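PDB 4J39: RNA silencing suppressor p19 from Tomato bushy stunt virus, which suppresses RNA silencing in the host by binding siRNA duplexes as a homodimer, probably selecting them by length like a molecular caliper. Local coordinates for residues Q31-G44 with Q85-V97. Numbering follows the deposited sequence.
With SO4 (sulfate ion), chain F; nucleotides of chain B; nucleotides of chain C.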
ATOM      1  N   GLN A  31     -14.440  11.567  10.838  1.00 71.16           N
ATOM      2  CA  GLN A  31     -13.505  10.529  10.267  1.00 69.75           C
ATOM      3  C   GLN A  31     -12.030  10.967  10.204  1.00 67.34           C
ATOM      4  O   GLN A  31     -11.145  10.118  10.275  1.00 67.20           O
ATOM      5  CB  GLN A  31     -13.953  10.068   8.828  1.00 70.47           C
ATOM      6  CG  GLN A  31     -12.760   9.790   7.794  1.00 71.82           C
ATOM      7  CD  GLN A  31     -13.197   9.323   6.398  1.00 72.72           C
ATOM      8  OE1 GLN A  31     -13.718   8.209   6.239  1.00 74.49           O
ATOM      9  NE2 GLN A  31     -12.954  10.159   5.379  1.00 73.34           N
ATOM     10  N   ASP A  32     -11.785  12.270  10.040  1.00 64.49           N
ATOM     11  CA  ASP A  32     -10.426  12.813  10.042  1.00 62.46           C
ATOM     12  C   ASP A  32      -9.806  12.981  11.431  1.00 57.98           C
ATOM     13  O   ASP A  32      -8.625  13.237  11.482  1.00 58.78           O
ATOM     14  CB  ASP A  32     -10.340  14.155   9.236  1.00 64.20           C
ATOM     15  CG  ASP A  32     -10.333  13.935   7.697  1.00 67.86           C
ATOM     16  OD1 ASP A  32     -10.791  14.838   6.970  1.00 76.08           O
ATOM     17  OD2 ASP A  32      -9.855  12.881   7.195  1.00 72.78           O
ATOM     18  N   ASN A  33     -10.566  12.853  12.537  1.00 54.32           N
ATOM     19  CA  ASN A  33      -9.970  12.874  13.930  1.00 51.00           C
ATOM     20  C   ASN A  33     -10.343  11.694  14.836  1.00 45.70           C
ATOM     21  O   ASN A  33     -10.902  11.870  15.889  1.00 44.31           O
ATOM     22  CB  ASN A  33     -10.120  14.223  14.625  1.00 52.15           C
ATOM     23  CG  ASN A  33      -9.145  15.267  14.028  1.00 59.00           C
ATOM     24  OD1 ASN A  33      -7.929  15.310  14.372  1.00 67.04           O
ATOM     25  ND2 ASN A  33      -9.637  16.030  13.085  1.00 65.10           N
ATOM     26  N   PRO A  34     -10.015  10.485  14.366  1.00 38.65           N
ATOM     27  CA  PRO A  34     -10.294   9.230  15.069  1.00 37.50           C
ATOM     28  C   PRO A  34      -9.418   9.129  16.296  1.00 35.64           C
ATOM     29  O   PRO A  34      -8.458   9.867  16.421  1.00 35.35           O
ATOM     30  CB  PRO A  34      -9.921   8.202  14.041  1.00 36.65           C
ATOM     31  CG  PRO A  34      -8.869   8.741  13.249  1.00 36.10           C
ATOM     32  CD  PRO A  34      -9.185  10.256  13.177  1.00 38.26           C
ATOM     33  N   LEU A  35      -9.728   8.175  17.144  1.00 34.69           N
ATOM     34  CA  LEU A  35      -8.864   7.865  18.319  1.00 33.29           C
ATOM     35  C   LEU A  35      -7.496   7.378  17.907  1.00 33.08           C
ATOM     36  O   LEU A  35      -6.515   7.627  18.568  1.00 34.47           O
ATOM     37  CB  LEU A  35      -9.571   6.875  19.263  1.00 34.33           C
ATOM     38  CG  LEU A  35     -10.766   7.433  20.015  1.00 35.78           C
ATOM     39  CD1 LEU A  35     -11.505   6.207  20.578  1.00 34.34           C
ATOM     40  CD2 LEU A  35     -10.413   8.501  21.147  1.00 33.97           C
ATOM     41  N   GLY A  36      -7.430   6.688  16.785  1.00 32.06           N
ATOM     42  CA  GLY A  36      -6.175   6.148  16.277  1.00 30.37           C
ATOM     43  C   GLY A  36      -6.282   5.465  14.955  1.00 31.53           C
ATOM     44  O   GLY A  36      -7.187   5.795  14.125  1.00 32.68           O
ATOM     45  N   PHE A  37      -5.501   4.396  14.760  1.00 28.67           N
ATOM     46  CA  PHE A  37      -5.422   3.771  13.448  1.00 29.39           C
ATOM     47  C   PHE A  37      -5.410   2.239  13.715  1.00 31.14           C
ATOM     48  O   PHE A  37      -5.112   1.824  14.861  1.00 30.00           O
ATOM     49  CB  PHE A  37      -4.206   4.231  12.661  1.00 29.27           C
ATOM     50  CG  PHE A  37      -2.893   3.763  13.231  1.00 29.33           C
ATOM     51  CD1 PHE A  37      -2.295   2.593  12.790  1.00 29.31           C
ATOM     52  CD2 PHE A  37      -2.194   4.553  14.219  1.00 29.13           C
ATOM     53  CE1 PHE A  37      -1.073   2.134  13.251  1.00 28.98           C
ATOM     54  CE2 PHE A  37      -1.010   4.085  14.694  1.00 30.36           C
ATOM     55  CZ  PHE A  37      -0.442   2.866  14.210  1.00 26.35           C
ATOM     56  N   LYS A  38      -5.743   1.484  12.680  1.00 29.94           N
ATOM     57  CA  LYS A  38      -5.598   0.057  12.779  1.00 30.67           C
ATOM     58  C   LYS A  38      -4.509  -0.462  11.873  1.00 29.47           C
ATOM     59  O   LYS A  38      -4.365  -0.046  10.696  1.00 29.44           O
ATOM     60  CB  LYS A  38      -6.962  -0.574  12.398  1.00 30.19           C
ATOM     61  CG  LYS A  38      -8.236  -0.419  13.236  0.50 34.31           C
ATOM     62  CD  LYS A  38      -9.505  -1.097  12.616  0.50 38.80           C
ATOM     63  CE  LYS A  38     -10.324  -0.184  11.744  0.50 44.81           C
ATOM     64  NZ  LYS A  38     -11.000   0.857  12.577  0.50 46.52           N
ATOM     65  N   GLU A  39      -3.771  -1.557  12.279  1.00 27.16           N
ATOM     66  CA  GLU A  39      -2.805  -2.104  11.434  1.00 27.43           C
ATOM     67  C   GLU A  39      -2.830  -3.618  11.725  1.00 26.27           C
ATOM     68  O   GLU A  39      -3.363  -3.991  12.790  1.00 26.97           O
ATOM     69  CB  GLU A  39      -1.321  -1.589  11.702  1.00 28.32           C
ATOM     70  CG  GLU A  39      -0.782  -1.761  13.150  1.00 29.00           C
ATOM     71  CD  GLU A  39       0.619  -1.176  13.433  1.00 25.47           C
ATOM     72  OE1 GLU A  39       0.893  -1.160  14.629  1.00 30.59           O
ATOM     73  OE2 GLU A  39       1.282  -0.813  12.443  1.00 29.46           O
ATOM     74  N   SER A  40      -2.335  -4.349  10.797  1.00 29.02           N
ATOM     75  CA  SER A  40      -2.267  -5.822  10.886  1.00 29.00           C
ATOM     76  C   SER A  40      -1.147  -6.448  10.105  1.00 29.71           C
ATOM     77  O   SER A  40      -0.664  -5.924   9.105  1.00 29.68           O
ATOM     78  CB  SER A  40      -3.644  -6.364  10.461  1.00 30.98           C
ATOM     79  OG  SER A  40      -3.783  -6.190   9.111  1.00 32.06           O
ATOM     80  N   TRP A  41      -0.647  -7.603  10.583  1.00 28.43           N
ATOM     81  CA  TRP A  41       0.307  -8.397   9.927  1.00 28.01           C
ATOM     82  C   TRP A  41      -0.238  -9.846   9.814  1.00 29.42           C
ATOM     83  O   TRP A  41      -0.762 -10.355  10.808  1.00 28.98           O
ATOM     84  CB  TRP A  41       1.570  -8.509  10.657  1.00 28.34           C
ATOM     85  CG  TRP A  41       2.669  -7.395  10.408  1.00 29.30           C
ATOM     86  CD1 TRP A  41       2.971  -6.357  11.203  1.00 28.38           C
ATOM     87  CD2 TRP A  41       3.509  -7.329   9.288  1.00 29.36           C
ATOM     88  NE1 TRP A  41       3.970  -5.652  10.646  1.00 28.06           N
ATOM     89  CE2 TRP A  41       4.308  -6.177   9.439  1.00 25.43           C
ATOM     90  CE3 TRP A  41       3.633  -8.069   8.138  1.00 30.80           C
ATOM     91  CZ2 TRP A  41       5.203  -5.848   8.505  1.00 28.35           C
ATOM     92  CZ3 TRP A  41       4.517  -7.689   7.163  1.00 33.83           C
ATOM     93  CH2 TRP A  41       5.323  -6.568   7.397  1.00 29.20           C
ATOM     94  N   GLY A  42      -0.203 -10.334   8.595  1.00 32.89           N
ATOM     95  CA  GLY A  42      -0.669 -11.678   8.228  1.00 33.46           C
ATOM     96  C   GLY A  42       0.472 -12.477   7.658  1.00 33.00           C
ATOM     97  O   GLY A  42       1.213 -12.021   6.769  1.00 31.33           O
ATOM     98  N   PHE A  43       0.593 -13.749   8.145  1.00 35.39           N
ATOM     99  CA  PHE A  43       1.558 -14.729   7.691  1.00 34.08           C
ATOM    100  C   PHE A  43       0.867 -16.054   7.413  1.00 37.11           C
ATOM    101  O   PHE A  43       0.358 -16.682   8.348  1.00 36.07           O
ATOM    102  CB  PHE A  43       2.711 -14.953   8.657  1.00 33.79           C
ATOM    103  CG  PHE A  43       3.248 -13.676   9.304  1.00 33.84           C
ATOM    104  CD1 PHE A  43       3.050 -13.429  10.637  1.00 34.94           C
ATOM    105  CD2 PHE A  43       3.943 -12.759   8.535  1.00 38.56           C
ATOM    106  CE1 PHE A  43       3.478 -12.207  11.243  1.00 36.77           C
ATOM    107  CE2 PHE A  43       4.420 -11.544   9.118  1.00 35.87           C
ATOM    108  CZ  PHE A  43       4.224 -11.295  10.453  1.00 35.64           C
ATOM    109  N   GLY A  44       0.766 -16.396   6.150  1.00 39.90           N
ATOM    110  CA  GLY A  44      -0.160 -17.477   5.715  1.00 41.46           C
ATOM    111  C   GLY A  44      -1.555 -17.222   6.231  1.00 41.74           C
ATOM    112  O   GLY A  44      -2.152 -16.151   5.933  1.00 44.18           O
ATOM    113  N   GLN A  85       7.209 -21.109   0.121  1.00 47.26           N
ATOM    114  CA  GLN A  85       6.874 -19.705   0.407  1.00 45.84           C
ATOM    115  C   GLN A  85       5.438 -19.600   0.863  1.00 44.25           C
ATOM    116  O   GLN A  85       4.561 -20.362   0.412  1.00 45.73           O
ATOM    117  CB  GLN A  85       7.157 -18.898  -0.863  1.00 46.37           C
ATOM    118  CG  GLN A  85       7.052 -17.475  -0.698  1.00 46.47           C
ATOM    119  CD  GLN A  85       7.650 -16.695  -1.800  1.00 41.82           C
ATOM    120  OE1 GLN A  85       8.375 -15.764  -1.516  1.00 38.72           O
ATOM    121  NE2 GLN A  85       7.278 -16.971  -3.058  1.00 42.74           N
ATOM    122  N   ILE A  86       5.174 -18.721   1.838  1.00 42.28           N
ATOM    123  CA  ILE A  86       3.799 -18.378   2.210  1.00 40.55           C
ATOM    124  C   ILE A  86       3.551 -16.876   1.921  1.00 39.91           C
ATOM    125  O   ILE A  86       4.510 -16.124   1.776  1.00 39.08           O
ATOM    126  CB  ILE A  86       3.595 -18.602   3.732  1.00 42.46           C
ATOM    127  CG1 ILE A  86       4.545 -17.763   4.620  1.00 45.13           C
ATOM    128  CG2 ILE A  86       3.758 -20.121   4.035  1.00 44.15           C
ATOM    129  CD1 ILE A  86       4.375 -18.011   6.151  1.00 47.73           C
ATOM    130  N   GLY A  87       2.284 -16.487   1.931  1.00 38.72           N
ATOM    131  CA  GLY A  87       1.924 -15.098   1.665  1.00 39.04           C
ATOM    132  C   GLY A  87       2.037 -14.277   2.924  1.00 37.42           C
ATOM    133  O   GLY A  87       1.546 -14.640   3.991  1.00 37.07           O
ATOM    134  N   CYS A  88       2.583 -13.087   2.789  1.00 35.62           N
ATOM    135  CA  CYS A  88       2.716 -12.177   3.924  1.00 33.68           C
ATOM    136  C   CYS A  88       2.179 -10.802   3.593  1.00 30.45           C
ATOM    137  O   CYS A  88       2.308 -10.408   2.438  1.00 33.10           O
ATOM    138  CB  CYS A  88       4.162 -11.908   4.276  1.00 33.33           C
ATOM    139  SG  CYS A  88       5.114 -13.428   4.769  1.00 39.44           S
ATOM    140  N   THR A  89       1.465 -10.206   4.536  1.00 29.65           N
ATOM    141  CA  THR A  89       0.736  -8.970   4.288  1.00 30.37           C
ATOM    142  C   THR A  89       0.711  -8.029   5.453  1.00 29.46           C
ATOM    143  O   THR A  89       0.403  -8.409   6.613  1.00 31.22           O
ATOM    144  CB  THR A  89      -0.758  -9.224   3.870  1.00 34.00           C
ATOM    145  OG1 THR A  89      -0.829 -10.031   2.725  1.00 44.67           O
ATOM    146  CG2 THR A  89      -1.434  -7.992   3.449  1.00 30.43           C
ATOM    147  N   TYR A  90       1.031  -6.733   5.185  1.00 29.30           N
ATOM    148  CA  TYR A  90       0.856  -5.719   6.204  1.00 26.83           C
ATOM    149  C   TYR A  90      -0.273  -4.783   5.728  1.00 27.76           C
ATOM    150  O   TYR A  90      -0.315  -4.470   4.510  1.00 28.95           O
ATOM    151  CB  TYR A  90       2.173  -4.877   6.372  1.00 29.41           C
ATOM    152  CG  TYR A  90       1.949  -3.732   7.293  1.00 28.22           C
ATOM    153  CD1 TYR A  90       1.747  -3.861   8.677  1.00 25.68           C
ATOM    154  CD2 TYR A  90       1.836  -2.424   6.782  1.00 30.53           C
ATOM    155  CE1 TYR A  90       1.590  -2.832   9.529  1.00 28.77           C
ATOM    156  CE2 TYR A  90       1.589  -1.335   7.593  1.00 30.75           C
ATOM    157  CZ  TYR A  90       1.439  -1.479   8.969  1.00 29.63           C
ATOM    158  OH  TYR A  90       1.247  -0.469   9.830  1.00 30.91           O
ATOM    159  N   SER A  91      -1.186  -4.424   6.577  1.00 28.53           N
ATOM    160  CA  SER A  91      -2.213  -3.426   6.278  1.00 29.93           C
ATOM    161  C   SER A  91      -2.301  -2.383   7.311  1.00 30.30           C
ATOM    162  O   SER A  91      -2.145  -2.643   8.495  1.00 29.48           O
ATOM    163  CB  SER A  91      -3.512  -4.127   6.234  1.00 31.56           C
ATOM    164  OG  SER A  91      -4.384  -3.511   5.277  0.50 36.46           O
ATOM    165  N   ILE A  92      -2.607  -1.146   6.916  1.00 27.66           N
ATOM    166  CA  ILE A  92      -2.851  -0.095   7.822  1.00 26.86           C
ATOM    167  C   ILE A  92      -4.055   0.777   7.268  1.00 29.88           C
ATOM    168  O   ILE A  92      -4.153   0.940   6.021  1.00 29.85           O
ATOM    169  CB  ILE A  92      -1.631   0.842   8.040  1.00 26.24           C
ATOM    170  CG1 ILE A  92      -1.964   1.872   9.098  1.00 26.96           C
ATOM    171  CG2 ILE A  92      -0.987   1.274   6.699  1.00 30.10           C
ATOM    172  CD1 ILE A  92      -0.631   2.671   9.514  1.00 28.95           C
ATOM    173  N   ARG A  93      -4.950   1.195   8.139  1.00 29.87           N
ATOM    174  CA  ARG A  93      -6.032   2.043   7.792  1.00 30.06           C
ATOM    175  C   ARG A  93      -6.102   3.261   8.734  1.00 32.82           C
ATOM    176  O   ARG A  93      -6.046   3.129   9.993  1.00 29.88           O
ATOM    177  CB  ARG A  93      -7.336   1.262   7.820  1.00 33.66           C
ATOM    178  CG  ARG A  93      -8.512   2.178   7.628  1.00 39.57           C
ATOM    179  CD  ARG A  93      -9.614   1.552   6.973  1.00 44.77           C
ATOM    180  NE  ARG A  93     -10.735   2.484   6.747  1.00 51.58           N
ATOM    181  CZ  ARG A  93     -11.835   2.155   6.089  1.00 54.88           C
ATOM    182  NH1 ARG A  93     -11.949   0.931   5.586  1.00 55.36           N
ATOM    183  NH2 ARG A  93     -12.833   3.012   5.964  1.00 53.86           N
ATOM    184  N   PHE A  94      -6.153   4.448   8.108  1.00 29.87           N
ATOM    185  CA  PHE A  94      -6.253   5.691   8.861  1.00 31.00           C
ATOM    186  C   PHE A  94      -7.047   6.722   8.031  1.00 31.60           C
ATOM    187  O   PHE A  94      -6.753   6.895   6.830  1.00 32.46           O
ATOM    188  CB  PHE A  94      -4.844   6.180   9.178  1.00 30.10           C
ATOM    189  CG  PHE A  94      -4.810   7.387  10.036  1.00 29.03           C
ATOM    190  CD1 PHE A  94      -5.470   7.456  11.258  1.00 28.11           C
ATOM    191  CD2 PHE A  94      -4.053   8.524   9.595  1.00 33.49           C
ATOM    192  CE1 PHE A  94      -5.373   8.624  12.083  1.00 34.80           C
ATOM    193  CE2 PHE A  94      -4.018   9.669  10.365  1.00 36.17           C
ATOM    194  CZ  PHE A  94      -4.639   9.718  11.581  1.00 34.69           C
ATOM    195  N   ARG A  95      -8.079   7.308   8.621  1.00 33.02           N
ATOM    196  CA  ARG A  95      -8.801   8.444   7.962  1.00 37.38           C
ATOM    197  C   ARG A  95      -9.329   8.084   6.545  1.00 38.10           C
ATOM    198  O   ARG A  95      -9.168   8.827   5.572  1.00 38.91           O
ATOM    199  CB  ARG A  95      -7.871   9.640   7.856  1.00 39.67           C
ATOM    200  CG  ARG A  95      -7.489  10.217   9.251  1.00 45.24           C
ATOM    201  CD  ARG A  95      -6.425  11.293   9.088  1.00 54.50           C
ATOM    202  NE  ARG A  95      -6.896  12.377   8.240  1.00 59.67           N
ATOM    203  CZ  ARG A  95      -6.131  13.191   7.506  1.00 64.49           C
ATOM    204  NH1 ARG A  95      -4.781  13.051   7.476  1.00 65.92           N
ATOM    205  NH2 ARG A  95      -6.737  14.166   6.789  1.00 65.92           N
ATOM    206  N   GLY A  96      -9.929   6.902   6.429  1.00 37.79           N
ATOM    207  CA  GLY A  96     -10.587   6.542   5.211  1.00 36.62           C
ATOM    208  C   GLY A  96      -9.696   5.863   4.164  1.00 36.97           C
ATOM    209  O   GLY A  96     -10.168   5.379   3.121  1.00 36.15           O
ATOM    210  N   VAL A  97      -8.362   5.833   4.396  1.00 33.88           N
ATOM    211  CA  VAL A  97      -7.471   5.247   3.434  1.00 33.18           C
ATOM    212  C   VAL A  97      -6.731   4.028   4.018  1.00 32.53           C
ATOM    213  O   VAL A  97      -6.243   4.092   5.157  1.00 31.91           O
ATOM    214  CB  VAL A  97      -6.458   6.259   2.706  1.00 35.97           C
ATOM    215  CG1 VAL A  97      -6.735   7.855   2.852  1.00 37.82           C
ATOM    216  CG2 VAL A  97      -5.141   5.688   2.238  1.00 33.47           C
TER
HETATM  217  S   SO4 F 204     -12.426   5.262   8.478  0.70 69.60           S
HETATM  218  O1  SO4 F 204     -10.912   5.012   8.393  0.70 57.27           O
HETATM  219  O2  SO4 F 204     -13.187   5.413   7.223  0.70 63.85           O
HETATM  220  O3  SO4 F 204     -13.159   4.189   9.184  0.70 67.15           O
HETATM  221  O4  SO4 F 204     -12.576   6.551   9.151  0.70 66.58           O
ATOM    222  P     G B  13       2.545 -13.281  -4.749  1.00 43.57           P
ATOM    223  OP1   G B  13       4.029 -13.031  -4.825  1.00 46.95           O
ATOM    224  OP2   G B  13       1.735 -13.386  -5.978  1.00 43.17           O
ATOM    225  O5'   G B  13       2.347 -14.631  -3.907  1.00 43.82           O
ATOM    226  C5'   G B  13       3.045 -14.812  -2.697  1.00 42.77           C
ATOM    227  C4'   G B  13       2.605 -16.085  -2.016  1.00 41.68           C
ATOM    228  O4'   G B  13       1.249 -15.903  -1.603  1.00 38.44           O
ATOM    229  C3'   G B  13       2.530 -17.369  -2.871  1.00 42.14           C
ATOM    230  O3'   G B  13       3.844 -17.932  -2.974  1.00 42.61           O
ATOM    231  C2'   G B  13       1.596 -18.224  -2.047  1.00 40.06           C
ATOM    232  O2'   G B  13       2.172 -18.715  -0.876  1.00 44.68           O
ATOM    233  C1'   G B  13       0.574 -17.158  -1.693  1.00 42.95           C
ATOM    234  N9    G B  13      -0.514 -16.996  -2.629  1.00 39.74           N
ATOM    235  C8    G B  13      -0.687 -16.052  -3.586  1.00 43.03           C
ATOM    236  N7    G B  13      -1.825 -16.162  -4.256  1.00 44.70           N
ATOM    237  C5    G B  13      -2.385 -17.320  -3.729  1.00 45.44           C
ATOM    238  C6    G B  13      -3.606 -18.039  -4.074  1.00 45.72           C
ATOM    239  O6    G B  13      -4.464 -17.747  -4.902  1.00 44.73           O
ATOM    240  N1    G B  13      -3.824 -19.222  -3.300  1.00 43.75           N
ATOM    241  C2    G B  13      -2.962 -19.698  -2.352  1.00 47.07           C
ATOM    242  N2    G B  13      -3.320 -20.866  -1.745  1.00 44.41           N
ATOM    243  N3    G B  13      -1.802 -19.066  -2.026  1.00 42.87           N
ATOM    244  C4    G B  13      -1.599 -17.853  -2.740  1.00 43.28           C
TER
ATOM    245  P     G C  13     -14.009   1.284   2.737  1.00 43.57           P
ATOM    246  OP1   G C  13     -13.864   2.740   3.099  1.00 46.95           O
ATOM    247  OP2   G C  13     -14.268   0.271   3.779  1.00 43.17           O
ATOM    248  O5'   G C  13     -15.187   1.194   1.653  1.00 43.82           O
ATOM    249  C5'   G C  13     -15.208   2.085   0.563  1.00 42.77           C
ATOM    250  C4'   G C  13     -16.323   1.730  -0.392  1.00 41.68           C
ATOM    251  O4'   G C  13     -15.995   0.473  -0.985  1.00 38.44           O
ATOM    252  C3'   G C  13     -17.723   1.470   0.205  1.00 42.14           C
ATOM    253  O3'   G C  13     -18.373   2.728   0.424  1.00 42.61           O
ATOM    254  C2'   G C  13     -18.373   0.666  -0.897  1.00 40.06           C
ATOM    255  O2'   G C  13     -18.698   1.422  -2.024  1.00 44.68           O
ATOM    256  C1'   G C  13     -17.205  -0.245  -1.226  1.00 42.95           C
ATOM    257  N9    G C  13     -17.136  -1.474  -0.468  1.00 39.74           N
ATOM    258  C8    G C  13     -16.355  -1.781   0.596  1.00 43.03           C
ATOM    259  N7    G C  13     -16.507  -3.020   1.039  1.00 44.70           N
ATOM    260  C5    G C  13     -17.527  -3.515   0.235  1.00 45.44           C
ATOM    261  C6    G C  13     -18.219  -4.798   0.244  1.00 45.72           C
ATOM    262  O6    G C  13     -18.017  -5.778   0.957  1.00 44.73           O
ATOM    263  N1    G C  13     -19.242  -4.915  -0.748  1.00 43.75           N
ATOM    264  C2    G C  13     -19.605  -3.917  -1.608  1.00 47.07           C
ATOM    265  N2    G C  13     -20.634  -4.199  -2.459  1.00 44.41           N
ATOM    266  N3    G C  13     -18.998  -2.700  -1.624  1.00 42.87           N
ATOM    267  C4    G C  13     -17.934  -2.587  -0.688  1.00 43.28           C
TER
HETATM  268  O   HOH W   1      -8.780   2.842  11.123  1.00 47.03           O
HETATM  269  O   HOH W   2      -2.496  -7.875   7.249  1.00 35.49           O
HETATM  270  O   HOH W   3      -1.098 -13.618   5.012  1.00 47.04           O
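Trp41 and Tyr90 face each other as a non-hydrogen-bonded pair of the antiparallel strands 36-43 and 87-94, on the face that turns toward helix 108-124. Tyr90 CB sits squarely over the six-membered ring of Trp41, 3.6 Å from its centroid, while Tyr90 CD1 lies over the same indole nearer NE1; the two rings are inclined at 49°. With CG anti to the backbone N (chi1 173°), the phenol reaches along the sheet to Glu39, where Tyr90 OH donates a 2.6 Å hydrogen bond to Glu39 OE2. This oxygen accepts through its anti lone pair and lies at the phenol edge, near the ring plane, although the carboxylate is turned 75° from the ring. Lys119 forms a salt bridge with OE2 and Ser67 bonds Glu39 OE1, which would probably stabilise the buried carboxylate as an anion. Apolar packing continues along this face, through Phe37 CD1 against Ile92 CD1 at 3.7 Å and Cys88 SG at the edge of the Phe43 ring.

The opposite face, bearing Lys38, Ser40, Thr89, Ser91 and Arg93, is looser and wetter, and here the RNA lies. One water links Ser40 OG to Thr89 O; another links Gly44 O to Gly87 O. Arg93 runs away from strand 36-43, its NH1 donating a nearly straight 3.0 Å bond to OP2 of G13 of chain C. Its NE and NH2 hold a sulfate, probably from the crystallisation liquor, which also accepts a bond from Gly96 N in the type I' turn. Beyond the strand end, Arg95 NE forms a 3.2 Å salt bridge with OD2 of the poorly ordered Asp32, from above the carboxylate plane; Leu125 O accepts from NH1, and the Pro127 terminal carboxylate salt-bridges NH2.

Paired hydrogen bonds at Lys38-Arg93, Ser40-Ser91 and Gly42-Thr89 join these central strands of the p19 core's four-stranded sheet, with helix 108-124 against the Tyr90 face and duplex RNA against the Arg93 face.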